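Protein kinase domain-containing protein (PDB 6Z3U) probably phosphorylates serine and threonine residues of protein substrates, including the RNA polymerase II C-terminal repeats, as the cyclin-dependent kinase of a CAK complex. Local coordinates at residues Leu241-Ala246 with Arg250-Asn255; Pro264-Gly269 with Gly275-Trp280. One frame throughout, in Å; residues are numbered along the deposited sequence.

Interaction 1 (Leu241-Ala246 with Arg250-Asn255)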
ATOM      1  N   LEU B 241      -8.692   6.454  -3.060  1.00 22.94           N
ATOM      2  CA  LEU B 241      -8.412   7.353  -1.948  1.00 23.31           C
ATOM      3  C   LEU B 241      -7.835   6.619  -0.744  1.00 23.42           C
ATOM      4  O   LEU B 241      -7.656   7.232   0.316  1.00 23.78           O
ATOM      5  CB  LEU B 241      -9.681   8.108  -1.540  1.00 23.00           C
ATOM      6  CG  LEU B 241     -10.099   9.278  -2.430  1.00 23.24           C
ATOM      7  CD1 LEU B 241     -11.319   9.968  -1.853  1.00 23.57           C
ATOM      8  CD2 LEU B 241      -8.969  10.274  -2.584  1.00 26.92           C
ATOM      9  N   ALA B 242      -7.518   5.337  -0.885  1.00 23.25           N
ATOM     10  CA  ALA B 242      -7.076   4.542   0.247  1.00 23.40           C
ATOM     11  C   ALA B 242      -5.702   4.998   0.727  1.00 25.45           C
ATOM     12  O   ALA B 242      -4.954   5.672   0.013  1.00 34.38           O
ATOM     13  CB  ALA B 242      -7.027   3.060  -0.128  1.00 24.20           C
ATOM     14  N   ARG B 243      -5.378   4.618   1.961  1.00 26.96           N
ATOM     15  CA  ARG B 243      -4.071   4.919   2.528  1.00 27.16           C
ATOM     16  C   ARG B 243      -3.796   3.968   3.683  1.00 25.76           C
ATOM     17  O   ARG B 243      -4.712   3.565   4.405  1.00 33.12           O
ATOM     18  CB  ARG B 243      -4.004   6.372   3.017  1.00 26.95           C
ATOM     19  CG  ARG B 243      -2.603   6.876   3.322  1.00 39.68           C
ATOM     20  CD  ARG B 243      -2.585   7.750   4.565  1.00 33.59           C
ATOM     21  NE  ARG B 243      -1.355   8.532   4.670  1.00 38.45           N
ATOM     22  CZ  ARG B 243      -0.193   8.053   5.107  1.00 45.53           C
ATOM     23  NH1 ARG B 243      -0.089   6.785   5.481  1.00 42.74           N
ATOM     24  NH2 ARG B 243       0.870   8.846   5.166  1.00 37.48           N
ATOM     25  N   SER B 244      -2.523   3.619   3.848  1.00 27.26           N
ATOM     26  CA  SER B 244      -2.111   2.781   4.964  1.00 29.80           C
ATOM     27  C   SER B 244      -2.216   3.558   6.270  1.00 36.25           C
ATOM     28  O   SER B 244      -2.106   4.788   6.298  1.00 39.55           O
ATOM     29  CB  SER B 244      -0.677   2.291   4.769  1.00 36.08           C
ATOM     30  OG  SER B 244      -0.577   1.419   3.656  1.00 46.11           O
ATOM     31  N   PHE B 245      -2.412   2.827   7.362  1.00 33.04           N
ATOM     32  CA  PHE B 245      -2.478   3.448   8.678  1.00 33.83           C
ATOM     33  C   PHE B 245      -1.241   4.302   8.929  1.00 38.04           C
ATOM     34  O   PHE B 245      -0.113   3.801   8.907  1.00 49.84           O
ATOM     35  CB  PHE B 245      -2.607   2.379   9.764  1.00 28.79           C
ATOM     36  CG  PHE B 245      -3.956   1.722   9.823  1.00 27.94           C
ATOM     37  CD1 PHE B 245      -4.902   1.932   8.832  1.00 33.56           C
ATOM     38  CD2 PHE B 245      -4.284   0.900  10.887  1.00 28.32           C
ATOM     39  CE1 PHE B 245      -6.141   1.325   8.898  1.00 26.20           C
ATOM     40  CE2 PHE B 245      -5.521   0.295  10.961  1.00 27.64           C
ATOM     41  CZ  PHE B 245      -6.450   0.507   9.965  1.00 26.57           C
ATOM     42  N   ALA B 246      -1.460   5.589   9.175  1.00 32.68           N
ATOM     43  CA  ALA B 246      -0.355   6.499   9.435  1.00 41.28           C
ATOM     44  C   ALA B 246       0.216   6.270  10.830  1.00 39.21           C
ATOM     45  O   ALA B 246      -0.480   5.826  11.746  1.00 49.16           O
ATOM     46  CB  ALA B 246      -0.814   7.947   9.295  1.00 45.65           C
ATOM     47  N   ARG B 250       2.070  11.536  12.104  1.00 43.24           N
ATOM     48  CA  ARG B 250       2.037  11.627  10.648  1.00 39.11           C
ATOM     49  C   ARG B 250       0.676  12.182  10.248  1.00 37.59           C
ATOM     50  O   ARG B 250      -0.353  11.531  10.452  1.00 38.67           O
ATOM     51  CB  ARG B 250       2.287  10.257  10.024  1.00 46.07           C
ATOM     52  CG  ARG B 250       2.311  10.242   8.498  1.00 65.47           C
ATOM     53  CD  ARG B 250       3.309  11.249   7.945  1.00 74.08           C
ATOM     54  NE  ARG B 250       4.599  11.162   8.624  1.00 56.27           N
ATOM     55  CZ  ARG B 250       5.648  10.475   8.176  1.00 60.63           C
ATOM     56  NH1 ARG B 250       5.583   9.806   7.031  1.00 60.43           N
ATOM     57  NH2 ARG B 250       6.771  10.464   8.882  1.00 64.10           N
ATOM     58  N   ARG B 251       0.670  13.386   9.679  1.00 45.67           N
ATOM     59  CA  ARG B 251      -0.576  14.072   9.374  1.00 33.94           C
ATOM     60  C   ARG B 251      -1.227  13.449   8.147  1.00 32.51           C
ATOM     61  O   ARG B 251      -0.543  13.024   7.211  1.00 32.29           O
ATOM     62  CB  ARG B 251      -0.325  15.562   9.141  1.00 41.93           C
ATOM     63  CG  ARG B 251       0.454  16.219  10.270  1.00 53.21           C
ATOM     64  CD  ARG B 251       0.661  17.710  10.062  1.00 57.41           C
ATOM     65  NE  ARG B 251      -0.536  18.458  10.440  1.00 71.46           N
ATOM     66  CZ  ARG B 251      -0.778  18.897  11.676  1.00 87.67           C
ATOM     67  NH1 ARG B 251       0.091  18.666  12.653  1.00 80.94           N
ATOM     68  NH2 ARG B 251      -1.894  19.565  11.943  1.00 85.18           N
ATOM     69  N   MET B 252      -2.554  13.388   8.160  1.00 31.63           N
ATOM     70  CA  MET B 252      -3.336  12.887   7.040  1.00 34.21           C
ATOM     71  C   MET B 252      -4.238  13.994   6.515  1.00 39.32           C
ATOM     72  O   MET B 252      -4.440  15.026   7.161  1.00 40.38           O
ATOM     73  CB  MET B 252      -4.185  11.677   7.445  1.00 38.85           C
ATOM     74  CG  MET B 252      -3.409  10.387   7.615  1.00 34.33           C
ATOM     75  SD  MET B 252      -4.376   9.166   8.519  1.00 38.78           S
ATOM     76  CE  MET B 252      -3.851   7.651   7.726  1.00 40.33           C
ATOM     77  N   THR B 253      -4.780  13.769   5.320  1.00 34.25           N
ATOM     78  CA  THR B 253      -5.665  14.742   4.701  1.00 32.25           C
ATOM     79  C   THR B 253      -7.052  14.650   5.317  1.00 34.75           C
ATOM     80  O   THR B 253      -7.539  13.561   5.635  1.00 31.47           O
ATOM     81  CB  THR B 253      -5.751  14.515   3.194  1.00 32.33           C
ATOM     82  OG1 THR B 253      -4.429  14.495   2.643  1.00 72.24           O
ATOM     83  CG2 THR B 253      -6.536  15.629   2.525  1.00 28.76           C
ATOM     84  N   ALA B 254      -7.680  15.807   5.497  1.00 34.92           N
ATOM     85  CA  ALA B 254      -9.058  15.875   5.957  1.00 30.90           C
ATOM     86  C   ALA B 254     -10.056  15.847   4.810  1.00 32.56           C
ATOM     87  O   ALA B 254     -11.262  15.740   5.057  1.00 29.42           O
ATOM     88  CB  ALA B 254      -9.272  17.143   6.785  1.00 38.23           C
ATOM     89  N   ASN B 255      -9.577  15.942   3.571  1.00 33.54           N
ATOM     90  CA  ASN B 255     -10.441  15.978   2.394  1.00 32.38           C
ATOM     91  C   ASN B 255     -10.490  14.592   1.754  1.00 28.99           C
ATOM     92  O   ASN B 255      -9.909  14.330   0.700  1.00 29.32           O
ATOM     93  CB  ASN B 255      -9.938  17.033   1.409  1.00 30.17           C
ATOM     94  CG  ASN B 255     -10.891  17.255   0.250  1.00 39.79           C
ATOM     95  OD1 ASN B 255     -12.088  16.983   0.351  1.00 45.87           O
ATOM     96  ND2 ASN B 255     -10.361  17.757  -0.859  1.00 44.97           N
TER

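Interaction 2 (Pro264-Gly269 with Gly275-Trp280)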
ATOM      1  N   PRO B 264     -17.741  13.392  11.286  1.00 30.53           N
ATOM      2  CA  PRO B 264     -17.571  14.765  11.794  1.00 28.47           C
ATOM      3  C   PRO B 264     -16.120  15.149  12.030  1.00 37.40           C
ATOM      4  O   PRO B 264     -15.749  16.307  11.797  1.00 40.99           O
ATOM      5  CB  PRO B 264     -18.388  14.759  13.095  1.00 29.19           C
ATOM      6  CG  PRO B 264     -18.528  13.317  13.469  1.00 30.81           C
ATOM      7  CD  PRO B 264     -18.569  12.564  12.179  1.00 31.39           C
ATOM      8  N   GLU B 265     -15.285  14.218  12.497  1.00 31.72           N
ATOM      9  CA  GLU B 265     -13.896  14.569  12.772  1.00 29.87           C
ATOM     10  C   GLU B 265     -13.173  15.001  11.502  1.00 32.71           C
ATOM     11  O   GLU B 265     -12.291  15.865  11.555  1.00 39.21           O
ATOM     12  CB  GLU B 265     -13.175  13.395  13.444  1.00 32.43           C
ATOM     13  CG  GLU B 265     -13.031  12.129  12.604  1.00 29.95           C
ATOM     14  CD  GLU B 265     -14.099  11.090  12.901  1.00 32.76           C
ATOM     15  OE1 GLU B 265     -15.225  11.474  13.283  1.00 35.03           O
ATOM     16  OE2 GLU B 265     -13.806   9.882  12.759  1.00 33.36           O
ATOM     17  N   LEU B 266     -13.540  14.430  10.352  1.00 33.11           N
ATOM     18  CA  LEU B 266     -12.945  14.861   9.091  1.00 28.11           C
ATOM     19  C   LEU B 266     -13.552  16.177   8.621  1.00 29.66           C
ATOM     20  O   LEU B 266     -12.845  17.027   8.069  1.00 31.72           O
ATOM     21  CB  LEU B 266     -13.121  13.777   8.027  1.00 26.86           C
ATOM     22  CG  LEU B 266     -11.908  12.877   7.771  1.00 26.62           C
ATOM     23  CD1 LEU B 266     -11.283  12.390   9.069  1.00 27.23           C
ATOM     24  CD2 LEU B 266     -12.296  11.693   6.898  1.00 25.48           C
ATOM     25  N   LEU B 267     -14.856  16.368   8.845  1.00 30.04           N
ATOM     26  CA  LEU B 267     -15.468  17.659   8.554  1.00 29.71           C
ATOM     27  C   LEU B 267     -14.793  18.772   9.341  1.00 30.52           C
ATOM     28  O   LEU B 267     -14.717  19.912   8.869  1.00 33.53           O
ATOM     29  CB  LEU B 267     -16.964  17.618   8.877  1.00 29.73           C
ATOM     30  CG  LEU B 267     -17.864  16.827   7.923  1.00 27.64           C
ATOM     31  CD1 LEU B 267     -19.171  16.466   8.595  1.00 27.51           C
ATOM     32  CD2 LEU B 267     -18.131  17.616   6.652  1.00 27.60           C
ATOM     33  N   PHE B 268     -14.284  18.459  10.528  1.00 31.08           N
ATOM     34  CA  PHE B 268     -13.589  19.426  11.363  1.00 44.69           C
ATOM     35  C   PHE B 268     -12.099  19.515  11.049  1.00 37.23           C
ATOM     36  O   PHE B 268     -11.361  20.171  11.791  1.00 42.77           O
ATOM     37  CB  PHE B 268     -13.795  19.076  12.839  1.00 43.24           C
ATOM     38  CG  PHE B 268     -15.238  19.116  13.279  1.00 38.99           C
ATOM     39  CD1 PHE B 268     -16.146  19.971  12.671  1.00 35.00           C
ATOM     40  CD2 PHE B 268     -15.685  18.292  14.298  1.00 33.12           C
ATOM     41  CE1 PHE B 268     -17.465  20.007  13.078  1.00 33.25           C
ATOM     42  CE2 PHE B 268     -17.005  18.326  14.706  1.00 33.15           C
ATOM     43  CZ  PHE B 268     -17.894  19.182  14.094  1.00 33.21           C
ATOM     44  N   GLY B 269     -11.644  18.884   9.969  1.00 37.44           N
ATOM     45  CA  GLY B 269     -10.261  19.025   9.555  1.00 32.33           C
ATOM     46  C   GLY B 269      -9.272  18.190  10.330  1.00 32.52           C
ATOM     47  O   GLY B 269      -8.087  18.539  10.376  1.00 41.82           O
ATOM     48  N   GLY B 275      -9.407   4.090  11.964  1.00 26.74           N
ATOM     49  CA  GLY B 275     -10.428   3.325  11.270  1.00 25.76           C
ATOM     50  C   GLY B 275     -11.831   3.860  11.475  1.00 25.44           C
ATOM     51  O   GLY B 275     -12.711   3.639  10.639  1.00 24.60           O
ATOM     52  N   ALA B 276     -12.062   4.565  12.584  1.00 34.59           N
ATOM     53  CA  ALA B 276     -13.406   5.044  12.882  1.00 33.81           C
ATOM     54  C   ALA B 276     -13.984   5.863  11.735  1.00 33.26           C
ATOM     55  O   ALA B 276     -15.207   5.909  11.560  1.00 32.09           O
ATOM     56  CB  ALA B 276     -13.393   5.871  14.169  1.00 40.37           C
ATOM     57  N   VAL B 277     -13.129   6.504  10.937  1.00 25.27           N
ATOM     58  CA  VAL B 277     -13.634   7.321   9.838  1.00 24.72           C
ATOM     59  C   VAL B 277     -14.374   6.458   8.824  1.00 23.72           C
ATOM     60  O   VAL B 277     -15.369   6.892   8.232  1.00 25.99           O
ATOM     61  CB  VAL B 277     -12.488   8.108   9.175  1.00 24.99           C
ATOM     62  CG1 VAL B 277     -11.896   9.102  10.156  1.00 32.10           C
ATOM     63  CG2 VAL B 277     -11.423   7.163   8.635  1.00 29.19           C
ATOM     64  N   ASP B 278     -13.904   5.226   8.603  1.00 23.43           N
ATOM     65  CA  ASP B 278     -14.584   4.332   7.671  1.00 22.61           C
ATOM     66  C   ASP B 278     -15.866   3.763   8.265  1.00 22.47           C
ATOM     67  O   ASP B 278     -16.855   3.577   7.548  1.00 21.88           O
ATOM     68  CB  ASP B 278     -13.658   3.194   7.242  1.00 22.50           C
ATOM     69  CG  ASP B 278     -12.695   3.603   6.145  1.00 22.41           C
ATOM     70  OD1 ASP B 278     -13.025   4.523   5.367  1.00 22.17           O
ATOM     71  OD2 ASP B 278     -11.613   2.990   6.049  1.00 22.66           O
ATOM     72  N   ILE B 279     -15.867   3.468   9.567  1.00 25.30           N
ATOM     73  CA  ILE B 279     -17.061   2.915  10.200  1.00 23.09           C
ATOM     74  C   ILE B 279     -18.229   3.884  10.066  1.00 22.95           C
ATOM     75  O   ILE B 279     -19.373   3.472   9.842  1.00 22.59           O
ATOM     76  CB  ILE B 279     -16.767   2.569  11.672  1.00 23.98           C
ATOM     77  CG1 ILE B 279     -16.264   1.128  11.796  1.00 24.05           C
ATOM     78  CG2 ILE B 279     -17.997   2.763  12.535  1.00 24.32           C
ATOM     79  CD1 ILE B 279     -15.041   0.830  10.972  1.00 24.89           C
ATOM     80  N   TRP B 280     -17.959   5.186  10.180  1.00 23.32           N
ATOM     81  CA  TRP B 280     -19.019   6.176  10.021  1.00 23.30           C
ATOM     82  C   TRP B 280     -19.662   6.074   8.645  1.00 22.46           C
ATOM     83  O   TRP B 280     -20.891   6.096   8.518  1.00 28.55           O
ATOM     84  CB  TRP B 280     -18.462   7.582  10.235  1.00 23.93           C
ATOM     85  CG  TRP B 280     -19.472   8.668  10.013  1.00 24.49           C
ATOM     86  CD1 TRP B 280     -19.865   9.193   8.813  1.00 23.55           C
ATOM     87  CD2 TRP B 280     -20.203   9.376  11.018  1.00 24.81           C
ATOM     88  NE1 TRP B 280     -20.803  10.177   9.012  1.00 24.35           N
ATOM     89  CE2 TRP B 280     -21.027  10.309  10.357  1.00 24.89           C
ATOM     90  CE3 TRP B 280     -20.243   9.310  12.413  1.00 25.65           C
ATOM     91  CZ2 TRP B 280     -21.878  11.170  11.044  1.00 25.48           C
ATOM     92  CZ3 TRP B 280     -21.089  10.164  13.092  1.00 28.11           C
ATOM     93  CH2 TRP B 280     -21.895  11.082  12.409  1.00 28.96           C
TER

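Interaction 1 (Leu241-Ala246 with Arg250-Asn255)
Met252 packs against Arg243 and Ala246 in a small, partly buried apolar contact that joins the two limbs of a hairpin-like bend in the activation segment, without a hydrogen bond between them. The methyl end of the methionine does most of the touching: CE of Met252 lies 3.4 Å from CB of Ala246 and also 3.4 Å from CD of Arg243. Met252 CG stands anti to its carbonyl carbon (chi1 -75°), which sends the thioether across the gap; its CE also approaches the carbonyl O of Ser244, at 3.6 Å. At the two ends of the turn, CB of Ala246 meets CB of Arg250 at 3.9 Å, while the end of the Arg250 side chain leads away.

Residues 243-244 form the short strand that follows the DFG motif of protein kinases and pairs with strand 216-217, next to the HRD motif. Arg243 and Arg219 touch, and Arg219 also bonds to the carbonyl O of Leu241. In relatives such as CDK2, the equivalent arginines gather round the phosphorylated threonine of the T-loop, a place probably taken here by Thr253.

The Arg243 chain bends at chi2 and brings its guanidinium alongside its own segment, where NH1 of Arg243 donates to O of Ser244 (3.0 Å), with Ser244 O close to the guanidinium plane and the donor above the carbonyl plane. One guanidinium face has Ala246 CB near its rim, and NH2 of Arg243 reaches CG of Arg250 at 3.9 Å. Tyr41 of the RING-type protein chain hydrogen-bonds to Ala246 O, and Glu147 of the cyclin chain packs on Arg243.

Interaction 2 (Pro264-Gly269 with Gly275-Trp280)
Pro264 lies over the indole of Trp280, and Leu266 and Glu265 converge on Val277, so that the short helix at the end of the activation segment packs on the first turn of helix 276-291. These are the APE-motif helix (here Pro-Pro-Glu) and the helix F of the protein kinase fold, meeting in the buried C-lobe.

The proline contact is a CH-pi interaction: CD of Pro264 sits 3.4 Å from the centroid of the six-membered ring of Trp280 and only 5° off its normal. Trp280 carries its CG anti to the backbone N (chi1 177°), which swings the indole out of its own helix so that one face of it lies against the proline. Helix 301-311 adds Ile308 to the surroundings of the indole.

Val277 offers a single branch. Its CG1, anti to the carbonyl carbon, meets CD1 of Leu266 at 3.5 Å, the two side chains crossing at about a right angle. The same methyl is 3.3 Å from OE2 of Glu265, a polar atom set against an apolar one. Glu265 gets there with CG between its backbone N and carbonyl carbon (chi1 64°) and a second bend at chi2, which curls the carboxylate back toward helix 276-291. OE1 of Glu265 makes a salt bridge to Arg371, the buried ion pair characteristic of kinase C-lobes; Arg371 also donates to Ala276 O, so one arginine ties both segments. Asp278 of helix 276-291 binds the backbone N atoms of His218 and Arg219 in the catalytic loop.

A Schellman motif with Gly269 at C-prime ends the short helix: N of Gly269 bonds to O of Leu266 at 2.9 Å.

Overall arrangement
Interaction 1 lies wholly within the activation segment and joins its start to its middle; interaction 2 joins the end of that segment to helix 276-291. Their centres are about 11 Å apart. Interaction 1 is partly buried, made by loop and short strand, with a methionine among alanine and arginine carbons. Interaction 2 is buried and helical, built from a proline-indole face contact, branched aliphatics and a carboxylate in a salt bridge with an arginine. Both partner proteins reach interaction 1, and the RING-type protein also packs on Glu265 in interaction 2. The contacts meet where CB of Ala254 packs 3.5 Å from CA of Gly269, joining the T-loop's returning limb to the end of helix 264-267.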